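Pyridoxine 4-oxidase (Mesorhizobium loti, PDB 4HA6) probably oxidises pyridoxine at its 4-position alcohol, using a bound FAD cofactor, as a member of the GMC oxidoreductase family. Local coordinates at residues 141-150 against 182-193; 60-68 against 381-390. All blocks are in the same frame, centred on the assembly; numbering follows the deposited sequence.

Interaction 1: residues 141-150 against 182-193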
loop_
_atom_site.group_PDB
_atom_site.type_symbol
_atom_site.label_atom_id
_atom_site.label_comp_id
_atom_site.label_asym_id
_atom_site.label_seq_id
_atom_site.Cartn_x
_atom_site.Cartn_y
_atom_site.Cartn_z
ATOM N N LEU A 141 -11.942 -12.533 1.400
ATOM C CA LEU A 141 -10.552 -12.385 1.841
ATOM C C LEU A 141 -10.374 -12.934 3.248
ATOM O O LEU A 141 -10.852 -12.317 4.208
ATOM C CB LEU A 141 -10.161 -10.894 1.887
ATOM C CG LEU A 141 -8.789 -10.390 1.418
ATOM C CD1 LEU A 141 -8.331 -9.157 2.212
ATOM C CD2 LEU A 141 -7.721 -11.468 1.387
ATOM N N PRO A 142 -9.672 -14.075 3.383
ATOM C CA PRO A 142 -9.388 -14.612 4.719
ATOM C C PRO A 142 -8.511 -13.655 5.517
ATOM O O PRO A 142 -7.514 -13.138 4.996
ATOM C CB PRO A 142 -8.598 -15.895 4.427
ATOM C CG PRO A 142 -8.983 -16.274 3.038
ATOM C CD PRO A 142 -9.194 -14.970 2.312
ATOM N N ILE A 143 -8.890 -13.407 6.766
ATOM C CA ILE A 143 -8.032 -12.679 7.688
ATOM C C ILE A 143 -7.613 -13.652 8.793
ATOM O O ILE A 143 -8.464 -14.225 9.483
ATOM C CB ILE A 143 -8.746 -11.461 8.339
ATOM C CG1 ILE A 143 -9.598 -10.684 7.322
ATOM C CG2 ILE A 143 -7.723 -10.561 9.070
ATOM C CD1 ILE A 143 -8.850 -10.276 6.037
ATOM N N HIS A 144 -6.310 -13.835 8.966
ATOM C CA HIS A 144 -5.805 -14.782 9.963
ATOM C C HIS A 144 -5.243 -14.032 11.163
ATOM O O HIS A 144 -4.525 -13.037 11.000
ATOM C CB HIS A 144 -4.730 -15.663 9.309
ATOM C CG HIS A 144 -4.005 -16.574 10.254
ATOM N ND1 HIS A 144 -4.643 -17.314 11.230
ATOM C CD2 HIS A 144 -2.688 -16.889 10.344
ATOM C CE1 HIS A 144 -3.749 -18.034 11.887
ATOM N NE2 HIS A 144 -2.556 -17.796 11.368
ATOM N N LEU A 145 -5.588 -14.498 12.362
ATOM C CA LEU A 145 -5.048 -13.951 13.606
ATOM C C LEU A 145 -4.033 -14.947 14.159
ATOM O O LEU A 145 -4.413 -15.951 14.760
ATOM C CB LEU A 145 -6.163 -13.742 14.643
ATOM C CG LEU A 145 -7.271 -12.715 14.372
ATOM C CD1 LEU A 145 -8.269 -12.628 15.528
ATOM C CD2 LEU A 145 -6.687 -11.348 14.082
ATOM N N PRO A 146 -2.735 -14.681 13.949
ATOM C CA PRO A 146 -1.735 -15.661 14.382
ATOM C C PRO A 146 -1.647 -15.719 15.903
ATOM O O PRO A 146 -1.786 -14.683 16.556
ATOM C CB PRO A 146 -0.429 -15.101 13.803
ATOM C CG PRO A 146 -0.859 -14.169 12.681
ATOM C CD PRO A 146 -2.125 -13.554 13.224
ATOM N N ALA A 147 -1.427 -16.908 16.456
ATOM C CA ALA A 147 -1.177 -17.047 17.891
ATOM C C ALA A 147 -0.066 -18.070 18.124
ATOM O O ALA A 147 1.079 -17.706 18.420
ATOM C CB ALA A 147 -2.448 -17.439 18.631
ATOM N N ASP A 148 -0.404 -19.345 17.974
ATOM C CA ASP A 148 0.559 -20.410 18.193
ATOM C C ASP A 148 1.810 -20.227 17.344
ATOM O O ASP A 148 2.914 -20.452 17.814
ATOM C CB ASP A 148 -0.076 -21.767 17.894
ATOM C CG ASP A 148 -0.971 -22.250 19.016
ATOM O OD1 ASP A 148 -1.534 -21.400 19.739
ATOM O OD2 ASP A 148 -1.107 -23.485 19.174
ATOM N N GLU A 149 1.647 -19.793 16.098
ATOM C CA GLU A 149 2.793 -19.695 15.197
ATOM C C GLU A 149 3.601 -18.402 15.344
ATOM O O GLU A 149 4.583 -18.202 14.626
ATOM C CB GLU A 149 2.346 -19.849 13.747
ATOM C CG GLU A 149 1.401 -18.756 13.291
ATOM C CD GLU A 149 -0.029 -19.213 13.325
ATOM O OE1 GLU A 149 -0.708 -19.024 14.375
ATOM O OE2 GLU A 149 -0.460 -19.781 12.296
ATOM N N VAL A 150 3.210 -17.531 16.269
ATOM C CA VAL A 150 3.982 -16.304 16.502
ATOM C C VAL A 150 5.366 -16.609 17.077
ATOM O O VAL A 150 5.503 -17.369 18.044
ATOM C CB VAL A 150 3.239 -15.323 17.432
ATOM C CG1 VAL A 150 4.121 -14.139 17.780
ATOM C CG2 VAL A 150 1.948 -14.851 16.788
ATOM N N PRO A 182 0.076 -9.446 17.413
ATOM C CA PRO A 182 0.603 -9.932 16.134
ATOM C C PRO A 182 -0.194 -9.297 14.998
ATOM O O PRO A 182 -1.402 -9.090 15.162
ATOM C CB PRO A 182 0.300 -11.440 16.172
ATOM C CG PRO A 182 0.098 -11.773 17.619
ATOM C CD PRO A 182 -0.475 -10.528 18.250
ATOM N N ASN A 183 0.454 -8.991 13.876
ATOM C CA ASN A 183 -0.267 -8.496 12.708
ATOM C C ASN A 183 -1.265 -9.524 12.208
ATOM O O ASN A 183 -0.950 -10.710 12.142
ATOM C CB ASN A 183 0.705 -8.179 11.568
ATOM C CG ASN A 183 1.780 -7.189 11.975
ATOM O OD1 ASN A 183 1.567 -6.370 12.860
ATOM N ND2 ASN A 183 2.943 -7.269 11.331
ATOM N N SER A 184 -2.469 -9.077 11.859
ATOM C CA SER A 184 -3.398 -9.926 11.123
ATOM C C SER A 184 -2.835 -10.119 9.723
ATOM O O SER A 184 -2.180 -9.213 9.195
ATOM C CB SER A 184 -4.787 -9.287 11.059
ATOM O OG SER A 184 -5.305 -9.059 12.372
ATOM N N LEU A 185 -3.079 -11.290 9.130
ATOM C CA LEU A 185 -2.455 -11.653 7.851
ATOM C C LEU A 185 -3.444 -12.272 6.861
ATOM O O LEU A 185 -4.372 -12.984 7.267
ATOM C CB LEU A 185 -1.315 -12.641 8.080
ATOM C CG LEU A 185 -0.121 -12.198 8.920
ATOM C CD1 LEU A 185 0.754 -13.388 9.238
ATOM C CD2 LEU A 185 0.673 -11.153 8.175
ATOM N N ASN A 186 -3.245 -12.011 5.569
ATOM C CA ASN A 186 -4.045 -12.685 4.545
ATOM C C ASN A 186 -3.396 -14.006 4.190
ATOM O O ASN A 186 -2.713 -14.116 3.164
ATOM C CB ASN A 186 -4.216 -11.839 3.279
ATOM C CG ASN A 186 -4.964 -10.538 3.527
ATOM O OD1 ASN A 186 -4.626 -9.504 2.945
ATOM N ND2 ASN A 186 -5.991 -10.583 4.385
ATOM N N ILE A 187 -3.605 -14.993 5.059
ATOM C CA ILE A 187 -3.057 -16.340 4.907
ATOM C C ILE A 187 -4.179 -17.323 5.233
ATOM O O ILE A 187 -4.992 -17.073 6.129
ATOM C CB ILE A 187 -1.853 -16.577 5.864
ATOM C CG1 ILE A 187 -0.704 -15.612 5.558
ATOM C CG2 ILE A 187 -1.339 -18.010 5.776
ATOM C CD1 ILE A 187 0.537 -15.821 6.432
ATOM N N ARG A 188 -4.255 -18.415 4.476
ATOM C CA ARG A 188 -5.178 -19.507 4.770
ATOM C C ARG A 188 -4.484 -20.828 4.445
ATOM O O ARG A 188 -3.948 -20.996 3.341
ATOM C CB ARG A 188 -6.482 -19.378 3.970
ATOM C CG ARG A 188 -7.379 -20.616 4.064
ATOM C CD ARG A 188 -8.856 -20.245 4.163
ATOM N NE ARG A 188 -9.154 -19.549 5.414
ATOM C CZ ARG A 188 -10.286 -18.890 5.658
ATOM N NH1 ARG A 188 -11.243 -18.833 4.739
ATOM N NH2 ARG A 188 -10.463 -18.279 6.823
ATOM N N ASP A 189 -4.480 -21.744 5.417
ATOM C CA ASP A 189 -3.839 -23.057 5.286
ATOM C C ASP A 189 -2.352 -22.931 4.982
ATOM O O ASP A 189 -1.802 -23.691 4.180
ATOM C CB ASP A 189 -4.543 -23.905 4.219
ATOM C CG ASP A 189 -6.042 -24.036 4.472
ATOM O OD1 ASP A 189 -6.450 -24.052 5.654
ATOM O OD2 ASP A 189 -6.813 -24.119 3.488
ATOM N N GLY A 190 -1.710 -21.947 5.604
ATOM C CA GLY A 190 -0.297 -21.710 5.393
ATOM C C GLY A 190 0.016 -21.015 4.083
ATOM O O GLY A 190 1.180 -20.728 3.794
ATOM N N ARG A 191 -1.015 -20.728 3.293
ATOM C CA ARG A 191 -0.808 -20.112 1.985
ATOM C C ARG A 191 -1.196 -18.645 1.938
ATOM O O ARG A 191 -2.275 -18.264 2.410
ATOM C CB ARG A 191 -1.619 -20.841 0.921
ATOM C CG ARG A 191 -0.764 -21.462 -0.149
ATOM C CD ARG A 191 -0.512 -22.907 0.190
ATOM N NE ARG A 191 -1.773 -23.641 0.224
ATOM C CZ ARG A 191 -2.222 -24.407 -0.766
ATOM N NH1 ARG A 191 -1.500 -24.558 -1.870
ATOM N NH2 ARG A 191 -3.388 -25.033 -0.647
ATOM N N ARG A 192 -0.336 -17.828 1.338
ATOM C CA ARG A 192 -0.695 -16.441 1.087
ATOM C C ARG A 192 -1.964 -16.423 0.239
ATOM O O ARG A 192 -2.172 -17.294 -0.626
ATOM C CB ARG A 192 0.444 -15.677 0.403
ATOM C CG ARG A 192 0.355 -15.633 -1.107
ATOM C CD ARG A 192 0.636 -14.247 -1.665
ATOM N NE ARG A 192 1.994 -13.789 -1.392
ATOM C CZ ARG A 192 2.322 -12.506 -1.286
ATOM N NH1 ARG A 192 1.380 -11.596 -1.448
ATOM N NH2 ARG A 192 3.571 -12.131 -1.030
ATOM N N VAL A 193 -2.840 -15.467 0.521
ATOM C CA VAL A 193 -4.054 -15.296 -0.281
ATOM C C VAL A 193 -4.065 -13.886 -0.877
ATOM O O VAL A 193 -4.030 -12.897 -0.142
ATOM C CB VAL A 193 -5.330 -15.511 0.563
ATOM C CG1 VAL A 193 -6.560 -15.293 -0.300
ATOM C CG2 VAL A 193 -5.333 -16.914 1.171
#
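A single antiparallel beta bridge, His-144 opposite Leu-185, joins two extended segments beside the flavin site. It is a hydrogen-bonded pair. His-144 N donates to Leu-185 O at 2.7 Å, and Leu-185 N donates back to His-144 O at 2.9 Å. Next to the bridge, Asn-186 takes over with its side chain. Its ND2 reaches Pro-142 O at 3.0 Å, tilted 25° from the carbonyl plane. With CG anti to its own carbonyl carbon (chi1 -63°), the amide of Asn-186 reaches back to segment 141-150 and crosses the side chain of Leu-141 at about a right angle, both methyls of Leu-141 lying against it. The same ND2 lies 3.3 Å from Ile-143 CD1. With an alanine here, Pro-142 O would probably lose this N-H, and a gap would be likely to open beside Leu-141 and Ile-143. Asn-186 is also the centre of an inverse gamma turn, where the chain leaves the bridge for the hairpin 187-192, closed by a type I' turn. Pro-142 packs between Arg-188 and Val-193. The Arg-188 guanidinium lies with one face over Pro-142 CB, and its NH1 forms a salt bridge with Asp-126. Val-193 CG1 meets Pro-142 CD at 3.7 Å. At the other end, Pro-146 CG packs on Leu-185 CD1, and Val-150 CG2 meets Pro-182 CG at 3.7 Å. The type I turn 147-150 carries Glu-149 back to His-144, whose NE2 donates to Glu-149 OE2 from above the carboxylate plane. Asn-186 also touches His-490, and Leu-185 comes close to Gly-91, both FAD-binding residues.

Interaction 2: residues 60-68 against 381-390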
loop_
_atom_site.group_PDB
_atom_site.type_symbol
_atom_site.label_atom_id
_atom_site.label_comp_id
_atom_site.label_asym_id
_atom_site.label_seq_id
_atom_site.Cartn_x
_atom_site.Cartn_y
_atom_site.Cartn_z
ATOM N N TYR A 60 10.761 0.357 -9.776
ATOM C CA TYR A 60 10.996 1.773 -10.066
ATOM C C TYR A 60 12.140 2.296 -9.215
ATOM O O TYR A 60 12.413 1.758 -8.144
ATOM C CB TYR A 60 9.753 2.612 -9.739
ATOM C CG TYR A 60 8.509 2.191 -10.467
ATOM C CD1 TYR A 60 8.229 2.686 -11.743
ATOM C CD2 TYR A 60 7.597 1.314 -9.880
ATOM C CE1 TYR A 60 7.082 2.305 -12.424
ATOM C CE2 TYR A 60 6.436 0.940 -10.552
ATOM C CZ TYR A 60 6.189 1.437 -11.822
ATOM O OH TYR A 60 5.054 1.067 -12.514
ATOM N N ARG A 61 12.783 3.363 -9.672
ATOM C CA ARG A 61 13.865 3.977 -8.918
ATOM C C ARG A 61 13.510 5.449 -8.670
ATOM O O ARG A 61 13.243 6.190 -9.617
ATOM C CB ARG A 61 15.169 3.843 -9.708
ATOM C CG ARG A 61 16.396 4.299 -8.956
ATOM C CD ARG A 61 17.570 4.454 -9.895
ATOM N NE ARG A 61 18.627 5.290 -9.325
ATOM C CZ ARG A 61 18.639 6.622 -9.366
ATOM N NH1 ARG A 61 17.638 7.289 -9.944
ATOM N NH2 ARG A 61 19.651 7.295 -8.825
ATOM N N THR A 62 13.468 5.883 -7.409
ATOM C CA THR A 62 13.125 7.288 -7.146
ATOM C C THR A 62 14.319 8.191 -7.431
ATOM O O THR A 62 15.461 7.715 -7.492
ATOM C CB THR A 62 12.750 7.528 -5.686
ATOM O OG1 THR A 62 13.942 7.732 -4.930
ATOM C CG2 THR A 62 11.935 6.345 -5.095
ATOM N N GLU A 63 14.068 9.490 -7.595
ATOM C CA GLU A 63 15.158 10.468 -7.553
ATOM C C GLU A 63 15.947 10.356 -6.244
ATOM O O GLU A 63 15.433 9.850 -5.243
ATOM C CB GLU A 63 14.603 11.882 -7.666
ATOM C CG GLU A 63 13.861 12.163 -8.986
ATOM C CD GLU A 63 14.741 11.938 -10.203
ATOM O OE1 GLU A 63 14.578 10.892 -10.883
ATOM O OE2 GLU A 63 15.596 12.806 -10.474
ATOM N N ALA A 64 17.191 10.833 -6.247
ATOM C CA ALA A 64 17.956 11.001 -5.006
ATOM C C ALA A 64 17.159 11.837 -3.999
ATOM O O ALA A 64 16.578 12.846 -4.381
ATOM C CB ALA A 64 19.298 11.678 -5.302
ATOM N N GLN A 65 17.132 11.435 -2.723
ATOM C CA GLN A 65 16.378 12.200 -1.711
ATOM C C GLN A 65 17.257 12.947 -0.715
ATOM O O GLN A 65 17.917 12.319 0.122
ATOM C CB GLN A 65 15.440 11.286 -0.913
ATOM C CG GLN A 65 14.367 10.626 -1.742
ATOM C CD GLN A 65 13.393 11.625 -2.312
ATOM O OE1 GLN A 65 12.600 12.211 -1.583
ATOM N NE2 GLN A 65 13.440 11.823 -3.616
ATOM N N ALA A 66 17.222 14.279 -0.782
ATOM C CA ALA A 66 18.000 15.145 0.105
ATOM C C ALA A 66 17.706 14.869 1.581
ATOM O O ALA A 66 18.593 14.990 2.445
ATOM C CB ALA A 66 17.722 16.612 -0.224
ATOM N N GLY A 67 16.466 14.494 1.868
ATOM C CA GLY A 67 16.063 14.198 3.235
ATOM C C GLY A 67 16.476 12.811 3.705
ATOM O O GLY A 67 16.359 12.508 4.896
ATOM N N THR A 68 16.943 11.955 2.790
ATOM C CA THR A 68 17.468 10.648 3.213
ATOM C C THR A 68 18.907 10.482 2.752
ATOM O O THR A 68 19.239 9.506 2.065
ATOM C CB THR A 68 16.612 9.446 2.707
ATOM O OG1 THR A 68 16.852 9.237 1.308
ATOM C CG2 THR A 68 15.128 9.697 2.945
ATOM N N ARG A 381 11.187 6.222 -18.303
ATOM C CA ARG A 381 11.033 5.995 -16.867
ATOM C C ARG A 381 10.338 7.160 -16.166
ATOM O O ARG A 381 10.443 8.317 -16.594
ATOM C CB ARG A 381 12.380 5.685 -16.212
ATOM C CG ARG A 381 13.406 6.762 -16.398
ATOM C CD ARG A 381 13.723 7.436 -15.084
ATOM N NE ARG A 381 14.478 8.672 -15.280
ATOM C CZ ARG A 381 14.892 9.451 -14.287
ATOM N NH1 ARG A 381 14.631 9.113 -13.028
ATOM N NH2 ARG A 381 15.567 10.566 -14.549
ATOM N N LEU A 382 9.595 6.844 -15.109
ATOM C CA LEU A 382 8.909 7.872 -14.347
ATOM C C LEU A 382 9.897 8.642 -13.494
ATOM O O LEU A 382 10.901 8.085 -13.036
ATOM C CB LEU A 382 7.814 7.269 -13.462
ATOM C CG LEU A 382 6.608 6.644 -14.162
ATOM C CD1 LEU A 382 5.702 5.923 -13.164
ATOM C CD2 LEU A 382 5.807 7.673 -14.966
ATOM N N ILE A 383 9.608 9.927 -13.302
ATOM C CA ILE A 383 10.370 10.772 -12.390
ATOM C C ILE A 383 9.604 10.842 -11.066
ATOM O O ILE A 383 8.568 11.507 -10.972
ATOM C CB ILE A 383 10.566 12.172 -12.968
ATOM C CG1 ILE A 383 11.137 12.078 -14.395
ATOM C CG2 ILE A 383 11.456 13.026 -12.046
ATOM C CD1 ILE A 383 11.511 13.421 -14.988
ATOM N N ILE A 384 10.110 10.122 -10.066
ATOM C CA ILE A 384 9.414 9.912 -8.800
ATOM C C ILE A 384 10.186 10.581 -7.668
ATOM O O ILE A 384 11.310 10.169 -7.335
ATOM C CB ILE A 384 9.291 8.406 -8.484
ATOM C CG1 ILE A 384 8.496 7.687 -9.575
ATOM C CG2 ILE A 384 8.656 8.181 -7.104
ATOM C CD1 ILE A 384 8.764 6.176 -9.624
ATOM N N ASP A 385 9.591 11.622 -7.087
ATOM C CA ASP A 385 10.208 12.305 -5.954
ATOM C C ASP A 385 9.288 12.220 -4.754
ATOM O O ASP A 385 8.426 13.073 -4.597
ATOM C CB ASP A 385 10.477 13.778 -6.288
ATOM C CG ASP A 385 10.941 14.582 -5.071
ATOM O OD1 ASP A 385 10.800 15.826 -5.080
ATOM O OD2 ASP A 385 11.440 13.971 -4.099
ATOM N N PRO A 386 9.481 11.202 -3.889
ATOM C CA PRO A 386 8.608 11.048 -2.728
ATOM C C PRO A 386 8.791 12.170 -1.695
ATOM O O PRO A 386 7.966 12.240 -0.789
ATOM C CB PRO A 386 9.041 9.697 -2.128
ATOM C CG PRO A 386 10.425 9.453 -2.677
ATOM C CD PRO A 386 10.427 10.082 -4.031
ATOM N N ALA A 387 9.830 13.003 -1.829
ATOM C CA ALA A 387 10.120 14.088 -0.868
ATOM C C ALA A 387 10.232 13.568 0.561
ATOM O O ALA A 387 9.695 14.165 1.500
ATOM C CB ALA A 387 9.065 15.192 -0.946
ATOM N N TYR A 388 10.941 12.456 0.727
ATOM C CA TYR A 388 11.039 11.821 2.037
ATOM C C TYR A 388 11.666 12.772 3.062
ATOM O O TYR A 388 12.641 13.475 2.760
ATOM C CB TYR A 388 11.875 10.540 1.959
ATOM C CG TYR A 388 11.228 9.320 1.333
ATOM C CD1 TYR A 388 11.982 8.466 0.536
ATOM C CD2 TYR A 388 9.892 8.978 1.582
ATOM C CE1 TYR A 388 11.443 7.326 -0.016
ATOM C CE2 TYR A 388 9.331 7.816 1.018
ATOM C CZ TYR A 388 10.125 7.002 0.216
ATOM O OH TYR A 388 9.639 5.850 -0.366
ATOM N N LEU A 389 11.103 12.780 4.268
ATOM C CA LEU A 389 11.636 13.567 5.390
ATOM C C LEU A 389 11.869 15.049 5.085
ATOM O O LEU A 389 12.877 15.613 5.519
ATOM C CB LEU A 389 12.943 12.947 5.899
ATOM C CG LEU A 389 12.855 11.846 6.971
ATOM C CD1 LEU A 389 11.463 11.221 7.065
ATOM C CD2 LEU A 389 13.929 10.778 6.757
ATOM N N GLN A 390 10.952 15.688 4.364
ATOM C CA GLN A 390 11.201 17.079 3.980
ATOM C C GLN A 390 10.616 18.094 4.979
ATOM O O GLN A 390 10.969 19.274 4.968
ATOM C CB GLN A 390 10.715 17.342 2.553
ATOM C CG GLN A 390 11.646 18.255 1.726
ATOM C CD GLN A 390 13.037 17.653 1.497
ATOM O OE1 GLN A 390 13.245 16.878 0.565
ATOM N NE2 GLN A 390 13.993 18.013 2.351
HETATM O O HOH W 1 12.522 8.693 -10.601
HETATM O O HOH W 2 13.716 14.150 0.402
#
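Gln-65 runs from its backbone into a pocket formed by residues 385-388. Its CB leaves toward that segment. CG comes next, 3.9 Å from Tyr-388 CD1. A bend at chi2 (-65°) then lays the amide beside the Pro-386 ring, with CD 3.7 Å from Pro-386 CG. At the tip, OE1 accepts from Tyr-388 N at 2.9 Å, in the carbonyl plane. NE2 gives one bond to Asp-385 OD2 at 3.0 Å and another to Glu-63 O within its own segment. Both acceptors lie close to the amide plane, so three bonds fix the rotation of the amide. Asp-385 OD2 also accepts from Ala-387 N, which makes an Asx turn. The two donors reach it from opposite faces of the carboxylate plane. This turn comes at the end of strand 383-385, which pairs with strand 370-372, while strand 60-61 pairs with 74-75. The two small antiparallel sheets are joined here by a backbone bond, Glu-63 N to Ile-384 O at 2.9 Å. A water accepts from Ile-384 N and lies within hydrogen-bonding distance of Arg-61 O and Leu-382 O, bridging the two segments. Close by, Glu-63 OE1 makes a salt bridge with Arg-381 NH1 at 2.8 Å, the planes of the two groups 33° apart. Tyr-60 CB packs on Ile-384 CD1 at 3.7 Å, and helix 252-262 lies against both residues. Tyr-60 OH bonds to Glu-255, and its ring meets that of Trp-58, an FAD-binding residue. At the far end, Gly-67 packs against the backbone of residues 388-389, where a CB would probably clash with Tyr-388 O.

Interaction 1 is nested along the chain inside the loop that interaction 2 closes. Residues 60-68 come first, then 141-150 and 182-193, and 381-390 come last. The centres are 33 Å apart, on opposite sides of the centre of the chain, and the nearest atoms are about 16 Å apart. They share no strand. Interaction 1 stays within the N-terminal GMC oxidoreductase region, whereas interaction 2 ties that region to the C-terminal one across 312 residues, next to helix 252-262. The two contacts thus flank the cofactor region: interaction 1 lies beside the bound pyridoxamine through Asn-183, and interaction 2 brings the Tyr-60 side chain to about 6 Å from FAD.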